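Local structure of cleavage and polyadenylation specificity factor 100 KD subunit (Methanosarcina mazei, 2XR1) at residues D29-G34 with V38-E43; R208-C213 with P255-Y260; M276-L281 with D448-E453; K398-V403 with Q425-V430; Q588-V593 with V614-S619. The protein probably terminates transcription by cleaving nascent RNA where it leaves RNA polymerase and degrading the released RNA from its 5' end, as a zinc-dependent dimeric nuclease. One frame throughout, in Å; residues are numbered along the deposited sequence.

Interaction 1: D29-G34 with V38-E43; sequences DVEFEG and VLYTEE
Strands 30-33 and 38-41 run antiparallel as a beta hairpin of the first KH domain, their short axes 5.0 Å apart at closest approach, with Glu31 and Val38 as a hydrogen-bonded pair and Val30 and Leu39 as the non-hydrogen-bonded pair next to it. Glu31 N donates to Val38 O at 3.0 Å, Val38 N returns to Glu31 O at 2.7 Å, and Tyr40 N adds a rung to Asp29 O at 2.8 Å. On one face, Val30 and Leu39 lie side by side and point the same way, meeting through Val30 CG2 and Leu39 CD2; Ile17 of helix 7-18 touches both, so this face belongs to the helix-sheet core. The other face carries Val38 and Tyr40. Val38 CG1 sits 3.8 Å above the Tyr40 ring plane, offset toward the rim. The Glu33 and Tyr40 side chains come from opposite directions; the carboxylate makes a salt bridge through OE1 to Arg68 of strand 65-69, but its placement at the ring edge is doubtful, because OE2 is modelled too close to the phenol oxygen. Extended beyond CG (chi2 178°), the Glu33 chain also brings OE1 to 4.1 Å from Val38 CG2.

Interaction 2: R208-C213 with P255-Y260; sequences RILIDC and PLLFKY
Leu257 of helix 254-259 packs against strand 208-211 and the residues that follow it, part of the helix-on-sheet packing in the N-terminal part of the metallo-beta-lactamase fold. The contact is small and wholly apolar, and a single methyl group carries it. Leu210 and Leu257 reach toward each other tip to tip, CD2 of Leu210 lying 3.7 Å from CD1 of Leu257. Leu257 reaches this far because its chain is stretched, with CG anti to its carbonyl carbon and CD1 carrying on straight beyond (chi2 176°). All three side chains, those of the two leucines and Cys213, are buried, and the apolar core continues onto the neighbouring strands: Val241 of strand 240-242 touches both leucines, and Leu201 of strand 199-203 packs against Leu210. The side chain of Cys213 is about 8 Å from that of the zinc ligand His250. Asp212, between Ile211 and Cys213, points away from the helix; its OD2 is hydrogen-bonded to ND1 of His250, a second-shell contact that probably fixes the rotation of the imidazole. The same methyl that meets Leu210 also meets Cys213, whose CB and SG both lie 4.1 Å from Leu257 CD1.

Interaction 3: M276-L281 with D448-E453; sequences MVLLQL and DGMIWE
Leu278 points from helix 270-290 toward the start of helix 451-460, where its CD1 methyl touches both Met450 and Glu453. Leaving its helix with CG anti to the backbone N (chi1 -176°), it brings CD1 to 3.4 Å from Met450 CE and 3.7 Å from Glu453 CG. Met450, at the N-cap position, has a chain bent at both chi2 and chi3, so that only its terminal methyl touches and the thioether crosses the leucine obliquely. Glu453, in the first turn of the helix, offers the aliphatic CG instead: this atom lies beside the fork of the leucine, also 4.0 Å from CD2, while the bend at chi2 (53°) leads the carboxylate on to other partners. OE2 takes hydrogen bonds from Thr147 OG1 and Ser145 OG, so the leucine meets the hydrocarbon part of the glutamate and not its charge. Met450 N is in turn held by Asp490 OD1. The contact joins the metallo-beta-lactamase region to the beta-CASP region, just after strand 445-448 of the parallel sheet; Thr147 of helix 146-157 also touches Leu278, and Ala420 and Val421 pack on the adjacent Leu279.

Interaction 4: K398-V403 with Q425-V430; sequences KHLQMV and QEVMIV
Leu400 of helix 393-409 and the two valines of helix 423-436, Val427 and Val430, make a purely apolar contact in the beta-CASP region. CD2 of the leucine is the atom that touches, 4.0 Å from CG1 of Val427 and 4.1 Å from CG1 of Val430, so one methyl meets two residues three positions apart on the facing helix. The leucine crosses Val427 at about a right angle and Val430 at a slant. In both valines CG1 is the branch anti to the backbone N, and it is this branch that faces Leu400. One polar link joins the helices: Gln401 NE2 is hydrogen-bonded to Ser434 OG, one turn beyond Val430. Strand 414-417 lies between the helices in sequence and, within the parallel sheet, between strands 506-509 and 533-536. Leu400 also packs on Val535 of strand 533-536 and Val427 on Leu508 of strand 506-509, so the pair lies across one face of that sheet.

Interaction 5: Q588-V593 with V614-S619; sequences QLMEYV and VDLASS
Leu589 and Leu616 form the apolar part of a helix-helix contact, together with Met590, in the C-terminal part of the metallo-beta-lactamase fold, where helices 586-594 and 610-624 are the helices before and after strand 602-606. The two segments run in roughly the same direction, their axes 39° apart and 11.1 Å at closest approach, a separation bridged by side chains. Leu616 crosses Leu589 at about a right angle and forks against it: CD1 lies 4.1 Å from Leu589 CB, and CD2 lies 4.1 Å from Leu589 CD1. The inner side of this pair continues into the core, since Leu616 also touches Thr605 of the strand and Leu589 touches Tyr356; the Leu589 side chain is about 9 Å from those of the zinc ligands His607 and Asp355. Toward the outer side, Met590 bends at chi2 and chi3 to swing its SD to 4.4 Å from Leu616 CD1 and its CE to 4.1 Å from Ser619 CB. Polar bonds also join the two helices. Arg586, on the first helix, makes a salt bridge through NH1 to Asp615 OD1 and a hydrogen bond through NH2 to Ser619 OG. That hydroxyl also donates to Asp615 O at 2.9 Å, and Ser619 N reaches the same carbonyl oxygen from the opposite face of its plane.

How the interactions relate
Along the chain, interaction 1 comes first, in the first KH domain, about 29 Å from interaction 2 and 50 Å from interaction 4, centre to centre. Interaction 2 follows, then interaction 3, with interaction 4 within the span it closes, and interaction 5 comes last. Interaction 2 includes a strand of one metallo-beta-lactamase sheet, and the helices of interaction 5 flank strand 602-606 of the other; the zinc ligands His250 and His607 lie about 8 and 9 Å, side chain to side chain, from Cys213 and Leu589. Interaction 3 ties this fold to the beta-CASP region. Pro255 touches Gln280, and Ile451 packs on Met428, so interactions 2, 3 and 4 are linked in turn by packing.

Interaction 1: D29-G34 with V38-E43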
# COMPACT_ATOMS: atom_id res chain seq x y z
N ASP B 29 -40.92 10.97 -9.47
CA ASP B 29 -39.58 10.50 -9.84
C ASP B 29 -38.97 9.64 -8.74
O ASP B 29 -39.40 9.66 -7.57
CB ASP B 29 -38.62 11.67 -10.18
CG ASP B 29 -38.65 12.06 -11.67
OD1 ASP B 29 -39.71 12.52 -12.15
OD2 ASP B 29 -37.59 11.93 -12.37
N VAL B 30 -37.96 8.89 -9.18
CA VAL B 30 -37.15 8.03 -8.34
C VAL B 30 -35.66 8.33 -8.66
O VAL B 30 -35.24 8.32 -9.82
CB VAL B 30 -37.59 6.57 -8.58
CG1 VAL B 30 -36.49 5.60 -8.34
CG2 VAL B 30 -38.76 6.24 -7.69
N GLU B 31 -34.90 8.67 -7.62
CA GLU B 31 -33.49 9.05 -7.71
C GLU B 31 -32.70 8.47 -6.55
O GLU B 31 -33.16 8.42 -5.46
CB GLU B 31 -33.33 10.56 -7.56
CG GLU B 31 -33.61 11.37 -8.83
CD GLU B 31 -32.50 11.23 -9.92
OE1 GLU B 31 -31.36 10.81 -9.60
OE2 GLU B 31 -32.80 11.52 -11.09
N PHE B 32 -31.48 8.05 -6.82
CA PHE B 32 -30.51 7.74 -5.80
C PHE B 32 -29.88 9.05 -5.34
O PHE B 32 -29.24 9.71 -6.13
CB PHE B 32 -29.41 6.88 -6.38
CG PHE B 32 -29.85 5.51 -6.81
CD1 PHE B 32 -30.44 4.61 -5.90
CD2 PHE B 32 -29.61 5.07 -8.11
CE1 PHE B 32 -30.81 3.34 -6.30
CE2 PHE B 32 -29.98 3.81 -8.51
CZ PHE B 32 -30.58 2.94 -7.59
N GLU B 33 -30.09 9.44 -4.08
CA GLU B 33 -29.45 10.65 -3.56
C GLU B 33 -28.60 10.27 -2.38
O GLU B 33 -29.10 9.93 -1.32
CB GLU B 33 -30.47 11.72 -3.20
CG GLU B 33 -31.27 12.19 -4.41
CD GLU B 33 -32.34 13.25 -4.09
OE1 GLU B 33 -32.43 13.71 -2.92
OE2 GLU B 33 -33.10 13.62 -5.04
N GLY B 34 -27.29 10.31 -2.59
CA GLY B 34 -26.37 9.74 -1.63
C GLY B 34 -26.74 8.28 -1.40
O GLY B 34 -27.16 7.57 -2.33
N VAL B 38 -34.67 7.70 -3.29
CA VAL B 38 -35.61 8.74 -2.92
C VAL B 38 -36.76 8.78 -3.89
O VAL B 38 -36.53 8.89 -5.08
CB VAL B 38 -34.95 10.09 -2.90
CG1 VAL B 38 -35.99 11.18 -2.84
CG2 VAL B 38 -34.06 10.19 -1.69
N LEU B 39 -38.00 8.69 -3.37
CA LEU B 39 -39.24 8.83 -4.16
C LEU B 39 -39.76 10.25 -4.04
O LEU B 39 -40.05 10.72 -2.96
CB LEU B 39 -40.36 7.90 -3.64
CG LEU B 39 -39.97 6.48 -3.28
CD1 LEU B 39 -41.21 5.68 -2.92
CD2 LEU B 39 -39.22 5.88 -4.43
N TYR B 40 -39.93 10.91 -5.17
CA TYR B 40 -40.61 12.19 -5.19
C TYR B 40 -42.12 12.02 -5.38
O TYR B 40 -42.55 11.14 -6.11
CB TYR B 40 -40.01 13.06 -6.28
CG TYR B 40 -38.65 13.58 -5.85
CD1 TYR B 40 -38.54 14.66 -4.97
CD2 TYR B 40 -37.47 12.96 -6.29
CE1 TYR B 40 -37.32 15.12 -4.55
CE2 TYR B 40 -36.23 13.41 -5.88
CZ TYR B 40 -36.15 14.49 -5.00
OH TYR B 40 -34.90 14.95 -4.59
N THR B 41 -42.92 12.86 -4.72
CA THR B 41 -44.37 12.75 -4.77
C THR B 41 -45.00 14.13 -4.74
O THR B 41 -44.48 15.03 -4.09
CB THR B 41 -44.87 11.97 -3.55
OG1 THR B 41 -46.24 11.56 -3.72
CG2 THR B 41 -44.73 12.82 -2.27
N GLU B 42 -46.14 14.28 -5.42
CA GLU B 42 -46.96 15.50 -5.32
C GLU B 42 -48.03 15.34 -4.25
O GLU B 42 -48.83 16.25 -4.04
CB GLU B 42 -47.60 15.82 -6.66
CG GLU B 42 -46.59 16.21 -7.72
CD GLU B 42 -47.22 16.49 -9.08
OE1 GLU B 42 -47.91 15.59 -9.61
OE2 GLU B 42 -47.03 17.60 -9.62
N GLU B 43 -48.02 14.21 -3.57
CA GLU B 43 -48.99 13.92 -2.53
C GLU B 43 -48.30 13.44 -1.23
O GLU B 43 -48.63 12.39 -0.67
CB GLU B 43 -49.97 12.86 -3.04
CG GLU B 43 -50.51 13.12 -4.45
CD GLU B 43 -51.62 12.12 -4.84
OE1 GLU B 43 -51.29 10.99 -5.28
OE2 GLU B 43 -52.82 12.50 -4.70

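Interaction 2: R208-C213 with P255-Y260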
# COMPACT_ATOMS: atom_id res chain seq x y z
N ARG B 208 -12.58 2.07 -2.28
CA ARG B 208 -11.57 2.66 -1.44
C ARG B 208 -12.26 3.63 -0.54
O ARG B 208 -12.99 4.50 -1.01
CB ARG B 208 -10.51 3.32 -2.32
CG ARG B 208 -9.61 2.28 -3.01
CD ARG B 208 -9.19 2.70 -4.35
NE ARG B 208 -10.35 2.88 -5.23
CZ ARG B 208 -10.90 1.94 -6.02
NH1 ARG B 208 -10.42 0.70 -6.07
NH2 ARG B 208 -11.98 2.25 -6.77
N ILE B 209 -12.11 3.41 0.76
CA ILE B 209 -12.78 4.16 1.78
C ILE B 209 -11.69 4.68 2.65
O ILE B 209 -10.79 3.95 3.01
CB ILE B 209 -13.77 3.26 2.64
CG1 ILE B 209 -14.79 2.56 1.73
CG2 ILE B 209 -14.57 4.06 3.58
CD1 ILE B 209 -15.52 3.49 0.75
N LEU B 210 -11.80 5.95 2.99
CA LEU B 210 -10.86 6.61 3.87
C LEU B 210 -11.53 6.81 5.21
O LEU B 210 -12.56 7.46 5.27
CB LEU B 210 -10.44 7.95 3.25
CG LEU B 210 -9.03 8.46 3.43
CD1 LEU B 210 -7.96 7.49 2.97
CD2 LEU B 210 -9.00 9.73 2.64
N ILE B 211 -10.97 6.23 6.28
CA ILE B 211 -11.49 6.49 7.59
C ILE B 211 -10.58 7.52 8.27
O ILE B 211 -9.40 7.25 8.50
CB ILE B 211 -11.62 5.23 8.44
CG1 ILE B 211 -12.65 4.26 7.83
CG2 ILE B 211 -12.07 5.59 9.88
CD1 ILE B 211 -12.10 3.13 6.93
N ASP B 212 -11.16 8.67 8.60
CA ASP B 212 -10.49 9.79 9.26
C ASP B 212 -9.40 10.44 8.37
O ASP B 212 -8.88 9.83 7.45
CB ASP B 212 -9.96 9.43 10.66
CG ASP B 212 -11.10 9.25 11.72
OD1 ASP B 212 -12.23 9.74 11.45
OD2 ASP B 212 -10.87 8.63 12.84
N CYS B 213 -9.12 11.71 8.65
CA CYS B 213 -8.01 12.38 8.11
C CYS B 213 -7.59 13.53 9.00
O CYS B 213 -7.97 14.65 8.74
CB CYS B 213 -8.35 12.89 6.75
SG CYS B 213 -6.86 13.38 5.90
N PRO B 255 -10.71 18.89 5.03
CA PRO B 255 -10.79 19.86 3.98
C PRO B 255 -9.58 19.89 3.06
O PRO B 255 -9.71 20.37 1.94
CB PRO B 255 -10.94 21.20 4.74
CG PRO B 255 -11.57 20.84 5.99
CD PRO B 255 -10.94 19.49 6.35
N LEU B 256 -8.42 19.42 3.51
CA LEU B 256 -7.24 19.40 2.63
C LEU B 256 -7.48 18.41 1.48
O LEU B 256 -7.03 18.62 0.37
CB LEU B 256 -6.01 18.96 3.43
CG LEU B 256 -4.62 19.08 2.80
CD1 LEU B 256 -4.34 20.47 2.32
CD2 LEU B 256 -3.61 18.67 3.79
N LEU B 257 -8.21 17.32 1.78
CA LEU B 257 -8.62 16.37 0.73
C LEU B 257 -9.36 17.10 -0.38
O LEU B 257 -9.09 16.89 -1.56
CB LEU B 257 -9.51 15.26 1.28
CG LEU B 257 -8.82 14.35 2.30
CD1 LEU B 257 -9.74 13.32 2.92
CD2 LEU B 257 -7.62 13.67 1.67
N PHE B 258 -10.27 17.98 -0.00
CA PHE B 258 -11.01 18.75 -1.01
C PHE B 258 -10.10 19.75 -1.76
O PHE B 258 -10.21 19.93 -2.98
CB PHE B 258 -12.22 19.41 -0.37
CG PHE B 258 -13.31 18.44 -0.06
CD1 PHE B 258 -14.19 18.04 -1.03
CD2 PHE B 258 -13.43 17.91 1.18
CE1 PHE B 258 -15.16 17.16 -0.75
CE2 PHE B 258 -14.42 17.01 1.46
CZ PHE B 258 -15.27 16.63 0.50
N LYS B 259 -9.19 20.37 -1.04
CA LYS B 259 -8.27 21.28 -1.66
C LYS B 259 -7.50 20.58 -2.78
O LYS B 259 -7.19 21.18 -3.80
CB LYS B 259 -7.28 21.83 -0.64
CG LYS B 259 -6.33 22.87 -1.20
CD LYS B 259 -5.44 23.46 -0.08
CE LYS B 259 -4.34 24.38 -0.62
NZ LYS B 259 -4.07 25.44 0.41
N TYR B 260 -7.20 19.32 -2.56
CA TYR B 260 -6.45 18.51 -3.49
C TYR B 260 -7.31 17.73 -4.48
O TYR B 260 -6.80 16.80 -5.12
CB TYR B 260 -5.59 17.50 -2.70
CG TYR B 260 -4.45 18.08 -1.90
CD1 TYR B 260 -3.83 19.29 -2.27
CD2 TYR B 260 -3.95 17.41 -0.80
CE1 TYR B 260 -2.78 19.81 -1.53
CE2 TYR B 260 -2.92 17.91 -0.06
CZ TYR B 260 -2.34 19.10 -0.41
OH TYR B 260 -1.29 19.57 0.35

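Interaction 3: M276-L281 with D448-E453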
# COMPACT_ATOMS: atom_id res chain seq x y z
N MET B 276 -17.49 19.44 13.76
CA MET B 276 -16.43 19.47 12.77
C MET B 276 -16.33 20.85 12.12
O MET B 276 -15.24 21.40 11.94
CB MET B 276 -16.71 18.42 11.71
CG MET B 276 -15.86 18.55 10.44
SD MET B 276 -15.97 17.02 9.45
CE MET B 276 -17.60 17.19 8.69
N VAL B 277 -17.47 21.42 11.74
CA VAL B 277 -17.46 22.75 11.15
C VAL B 277 -16.93 23.78 12.16
O VAL B 277 -16.11 24.65 11.83
CB VAL B 277 -18.88 23.15 10.61
CG1 VAL B 277 -19.01 24.66 10.39
CG2 VAL B 277 -19.15 22.38 9.31
N LEU B 278 -17.41 23.68 13.39
CA LEU B 278 -17.00 24.60 14.45
C LEU B 278 -15.51 24.54 14.67
O LEU B 278 -14.82 25.57 14.65
CB LEU B 278 -17.69 24.25 15.76
CG LEU B 278 -17.40 25.20 16.90
CD1 LEU B 278 -17.98 26.55 16.57
CD2 LEU B 278 -17.97 24.66 18.16
N LEU B 279 -15.02 23.33 14.90
CA LEU B 279 -13.61 23.17 15.18
C LEU B 279 -12.72 23.50 14.00
O LEU B 279 -11.65 24.01 14.18
CB LEU B 279 -13.30 21.76 15.65
CG LEU B 279 -13.91 21.32 16.98
CD1 LEU B 279 -13.55 19.85 17.23
CD2 LEU B 279 -13.48 22.26 18.11
N GLN B 280 -13.16 23.19 12.79
CA GLN B 280 -12.36 23.49 11.62
C GLN B 280 -12.20 24.99 11.41
O GLN B 280 -11.08 25.50 11.26
CB GLN B 280 -12.94 22.82 10.38
CG GLN B 280 -12.68 21.30 10.31
CD GLN B 280 -13.32 20.63 9.11
OE1 GLN B 280 -13.97 21.28 8.32
NE2 GLN B 280 -13.11 19.33 8.96
N LEU B 281 -13.31 25.72 11.40
CA LEU B 281 -13.24 27.18 11.19
C LEU B 281 -12.38 27.79 12.25
O LEU B 281 -11.66 28.73 11.99
CB LEU B 281 -14.62 27.85 11.22
CG LEU B 281 -15.55 27.52 10.06
CD1 LEU B 281 -16.96 28.06 10.27
CD2 LEU B 281 -14.98 28.05 8.76
N ASP B 448 -13.47 29.44 27.87
CA ASP B 448 -12.88 30.24 26.77
C ASP B 448 -12.50 29.36 25.58
O ASP B 448 -12.25 28.19 25.72
CB ASP B 448 -11.67 31.03 27.29
CG ASP B 448 -11.29 32.21 26.40
OD1 ASP B 448 -11.86 32.38 25.28
OD2 ASP B 448 -10.38 32.98 26.79
N GLY B 449 -12.54 29.93 24.39
CA GLY B 449 -12.15 29.22 23.17
C GLY B 449 -13.10 28.18 22.57
O GLY B 449 -12.66 27.08 22.20
N MET B 450 -14.37 28.55 22.43
CA MET B 450 -15.41 27.72 21.77
C MET B 450 -16.03 26.60 22.61
O MET B 450 -16.91 25.86 22.13
CB MET B 450 -14.96 27.15 20.41
CG MET B 450 -14.32 28.12 19.45
SD MET B 450 -15.40 29.42 18.91
CE MET B 450 -15.65 28.92 17.18
N ILE B 451 -15.65 26.49 23.88
CA ILE B 451 -16.24 25.50 24.75
C ILE B 451 -17.73 25.68 24.83
O ILE B 451 -18.49 24.71 24.69
CB ILE B 451 -15.67 25.57 26.17
CG1 ILE B 451 -14.24 25.04 26.15
CG2 ILE B 451 -16.51 24.75 27.13
CD1 ILE B 451 -13.57 25.24 27.46
N TRP B 452 -18.16 26.91 25.06
CA TRP B 452 -19.56 27.22 25.26
C TRP B 452 -20.44 26.94 24.03
O TRP B 452 -21.49 26.33 24.13
CB TRP B 452 -19.69 28.68 25.65
CG TRP B 452 -21.08 29.09 25.93
CD1 TRP B 452 -21.80 30.00 25.26
CD2 TRP B 452 -21.93 28.57 26.95
NE1 TRP B 452 -23.05 30.11 25.81
CE2 TRP B 452 -23.16 29.23 26.85
CE3 TRP B 452 -21.76 27.58 27.95
CZ2 TRP B 452 -24.23 28.97 27.71
CZ3 TRP B 452 -22.82 27.31 28.80
CH2 TRP B 452 -24.05 28.01 28.68
N GLU B 453 -20.01 27.42 22.87
CA GLU B 453 -20.68 27.09 21.62
C GLU B 453 -20.71 25.57 21.37
O GLU B 453 -21.72 25.04 20.88
CB GLU B 453 -19.98 27.82 20.48
CG GLU B 453 -20.55 27.58 19.07
CD GLU B 453 -22.03 27.84 18.95
OE1 GLU B 453 -22.51 28.94 19.38
OE2 GLU B 453 -22.69 26.92 18.42

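Interaction 4: K398-V403 with Q425-V430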
# COMPACT_ATOMS: atom_id res chain seq x y z
N LYS B 398 -14.34 13.25 43.20
CA LYS B 398 -13.92 13.70 44.53
C LYS B 398 -12.56 14.36 44.46
O LYS B 398 -12.36 15.40 45.04
CB LYS B 398 -13.93 12.57 45.57
CG LYS B 398 -14.29 13.03 47.00
N HIS B 399 -11.65 13.78 43.68
CA HIS B 399 -10.32 14.34 43.49
C HIS B 399 -10.39 15.71 42.86
O HIS B 399 -9.78 16.65 43.37
CB HIS B 399 -9.44 13.42 42.62
CG HIS B 399 -7.98 13.76 42.65
ND1 HIS B 399 -7.02 12.97 42.07
CD2 HIS B 399 -7.31 14.78 43.23
CE1 HIS B 399 -5.83 13.49 42.27
NE2 HIS B 399 -5.98 14.59 42.99
N LEU B 400 -11.13 15.85 41.77
CA LEU B 400 -11.26 17.19 41.18
C LEU B 400 -11.82 18.18 42.20
O LEU B 400 -11.38 19.31 42.23
CB LEU B 400 -12.14 17.18 39.95
CG LEU B 400 -12.11 18.50 39.17
CD1 LEU B 400 -10.66 18.82 38.87
CD2 LEU B 400 -12.92 18.44 37.91
N GLN B 401 -12.79 17.77 43.00
CA GLN B 401 -13.47 18.68 43.88
C GLN B 401 -12.50 19.16 44.92
O GLN B 401 -12.48 20.33 45.24
CB GLN B 401 -14.67 18.03 44.55
CG GLN B 401 -15.81 17.79 43.57
CD GLN B 401 -16.93 16.92 44.13
OE1 GLN B 401 -16.70 15.94 44.84
NE2 GLN B 401 -18.17 17.28 43.79
N MET B 402 -11.68 18.26 45.43
CA MET B 402 -10.72 18.61 46.46
C MET B 402 -9.62 19.52 45.94
O MET B 402 -9.23 20.47 46.62
CB MET B 402 -10.14 17.34 47.09
CG MET B 402 -11.17 16.64 48.02
SD MET B 402 -11.58 17.63 49.51
CE MET B 402 -12.91 16.66 50.25
N VAL B 403 -9.12 19.27 44.74
CA VAL B 403 -8.09 20.14 44.18
C VAL B 403 -8.65 21.54 43.96
O VAL B 403 -8.00 22.53 44.31
CB VAL B 403 -7.55 19.61 42.89
CG1 VAL B 403 -6.73 20.65 42.20
CG2 VAL B 403 -6.74 18.34 43.17
N GLN B 425 -16.73 19.41 28.75
CA GLN B 425 -18.14 19.17 29.14
C GLN B 425 -18.24 18.31 30.39
O GLN B 425 -18.94 18.68 31.33
CB GLN B 425 -18.97 18.60 28.00
CG GLN B 425 -19.34 19.65 26.95
CD GLN B 425 -18.27 19.91 25.93
OE1 GLN B 425 -17.46 19.03 25.60
NE2 GLN B 425 -18.27 21.11 25.39
N GLU B 426 -17.50 17.20 30.43
CA GLU B 426 -17.49 16.35 31.64
C GLU B 426 -17.01 17.14 32.86
O GLU B 426 -17.58 17.01 33.96
CB GLU B 426 -16.70 15.02 31.47
CG GLU B 426 -17.60 13.75 31.18
CD GLU B 426 -17.20 12.41 31.96
OE1 GLU B 426 -16.22 11.67 31.53
OE2 GLU B 426 -17.91 12.10 32.97
N VAL B 427 -16.02 18.00 32.67
CA VAL B 427 -15.55 18.82 33.79
C VAL B 427 -16.65 19.77 34.28
O VAL B 427 -16.85 19.93 35.47
CB VAL B 427 -14.28 19.63 33.47
CG1 VAL B 427 -13.92 20.55 34.62
CG2 VAL B 427 -13.15 18.72 33.18
N MET B 428 -17.37 20.38 33.36
CA MET B 428 -18.47 21.31 33.73
C MET B 428 -19.55 20.62 34.53
O MET B 428 -20.07 21.18 35.45
CB MET B 428 -19.11 21.93 32.47
CG MET B 428 -18.17 22.82 31.68
SD MET B 428 -18.76 23.18 30.01
CE MET B 428 -20.32 24.02 30.44
N ILE B 429 -19.88 19.38 34.19
CA ILE B 429 -20.95 18.68 34.91
C ILE B 429 -20.54 18.41 36.34
O ILE B 429 -21.36 18.50 37.24
CB ILE B 429 -21.34 17.35 34.24
CG1 ILE B 429 -22.17 17.65 33.00
CG2 ILE B 429 -22.19 16.49 35.20
CD1 ILE B 429 -22.22 16.48 32.07
N VAL B 430 -19.27 18.10 36.54
CA VAL B 430 -18.76 17.88 37.87
C VAL B 430 -18.77 19.18 38.68
O VAL B 430 -19.21 19.20 39.83
CB VAL B 430 -17.38 17.20 37.82
CG1 VAL B 430 -16.66 17.31 39.13
CG2 VAL B 430 -17.57 15.75 37.45

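Interaction 5: Q588-V593 with V614-S619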
# COMPACT_ATOMS: atom_id res chain seq x y z
N GLN B 588 -10.48 -1.19 30.38
CA GLN B 588 -11.65 -1.05 29.53
C GLN B 588 -11.35 -1.43 28.10
O GLN B 588 -12.24 -1.96 27.41
CB GLN B 588 -12.19 0.38 29.64
CG GLN B 588 -12.95 0.54 30.95
CD GLN B 588 -13.01 1.97 31.45
OE1 GLN B 588 -12.46 2.90 30.82
NE2 GLN B 588 -13.66 2.17 32.60
N LEU B 589 -10.14 -1.15 27.63
CA LEU B 589 -9.73 -1.58 26.30
C LEU B 589 -9.80 -3.10 26.23
O LEU B 589 -10.36 -3.68 25.29
CB LEU B 589 -8.32 -1.09 25.99
CG LEU B 589 -8.26 0.44 25.78
CD1 LEU B 589 -6.84 1.02 25.81
CD2 LEU B 589 -8.94 0.77 24.48
N MET B 590 -9.27 -3.76 27.25
CA MET B 590 -9.25 -5.21 27.27
C MET B 590 -10.64 -5.79 27.39
O MET B 590 -10.94 -6.78 26.77
CB MET B 590 -8.38 -5.73 28.42
CG MET B 590 -6.88 -5.54 28.15
SD MET B 590 -6.16 -6.83 27.03
CE MET B 590 -5.60 -8.04 28.25
N GLU B 591 -11.50 -5.15 28.18
CA GLU B 591 -12.85 -5.64 28.38
C GLU B 591 -13.65 -5.51 27.07
O GLU B 591 -14.39 -6.42 26.70
CB GLU B 591 -13.53 -4.93 29.57
CG GLU B 591 -12.98 -5.30 30.97
CD GLU B 591 -13.53 -4.40 32.17
OE1 GLU B 591 -13.89 -3.19 31.93
OE2 GLU B 591 -13.60 -4.92 33.37
N TYR B 592 -13.43 -4.42 26.34
CA TYR B 592 -14.12 -4.15 25.08
C TYR B 592 -13.95 -5.27 24.06
O TYR B 592 -14.93 -5.70 23.44
CB TYR B 592 -13.61 -2.89 24.42
CG TYR B 592 -14.38 -2.49 23.18
CD1 TYR B 592 -15.61 -1.86 23.29
CD2 TYR B 592 -13.87 -2.68 21.92
CE1 TYR B 592 -16.32 -1.46 22.20
CE2 TYR B 592 -14.58 -2.31 20.80
CZ TYR B 592 -15.83 -1.69 20.96
OH TYR B 592 -16.59 -1.32 19.87
N VAL B 593 -12.71 -5.71 23.88
CA VAL B 593 -12.39 -6.80 22.97
C VAL B 593 -12.83 -8.10 23.56
O VAL B 593 -13.50 -8.88 22.91
CB VAL B 593 -10.90 -6.88 22.63
CG1 VAL B 593 -10.66 -7.88 21.51
CG2 VAL B 593 -10.41 -5.56 22.18
N VAL B 614 1.86 -1.46 21.04
CA VAL B 614 2.52 -2.76 21.07
C VAL B 614 2.18 -3.55 22.35
O VAL B 614 1.97 -4.77 22.31
CB VAL B 614 4.08 -2.57 20.87
CG1 VAL B 614 4.86 -3.85 21.11
CG2 VAL B 614 4.35 -1.97 19.44
N ASP B 615 2.09 -2.85 23.47
CA ASP B 615 1.73 -3.48 24.74
C ASP B 615 0.30 -4.01 24.70
O ASP B 615 0.03 -5.15 25.05
CB ASP B 615 1.82 -2.46 25.88
CG ASP B 615 1.93 -3.10 27.27
OD1 ASP B 615 1.32 -4.20 27.54
OD2 ASP B 615 2.65 -2.46 28.11
N LEU B 616 -0.62 -3.18 24.27
CA LEU B 616 -1.98 -3.61 24.17
C LEU B 616 -2.11 -4.78 23.20
O LEU B 616 -2.81 -5.76 23.49
CB LEU B 616 -2.89 -2.44 23.76
CG LEU B 616 -4.36 -2.78 23.74
CD1 LEU B 616 -4.86 -3.13 25.13
CD2 LEU B 616 -5.18 -1.67 23.13
N ALA B 617 -1.46 -4.71 22.04
CA ALA B 617 -1.60 -5.78 21.06
C ALA B 617 -1.21 -7.12 21.68
O ALA B 617 -2.02 -8.03 21.70
CB ALA B 617 -0.82 -5.52 19.80
N SER B 618 0.02 -7.22 22.19
CA SER B 618 0.53 -8.49 22.69
C SER B 618 -0.23 -8.91 23.92
O SER B 618 -0.38 -10.10 24.14
CB SER B 618 2.03 -8.47 22.97
OG SER B 618 2.40 -7.47 23.85
N SER B 619 -0.75 -7.96 24.69
CA SER B 619 -1.63 -8.34 25.79
C SER B 619 -2.87 -9.09 25.31
O SER B 619 -3.22 -10.12 25.90
CB SER B 619 -1.96 -7.16 26.67
OG SER B 619 -0.76 -6.78 27.32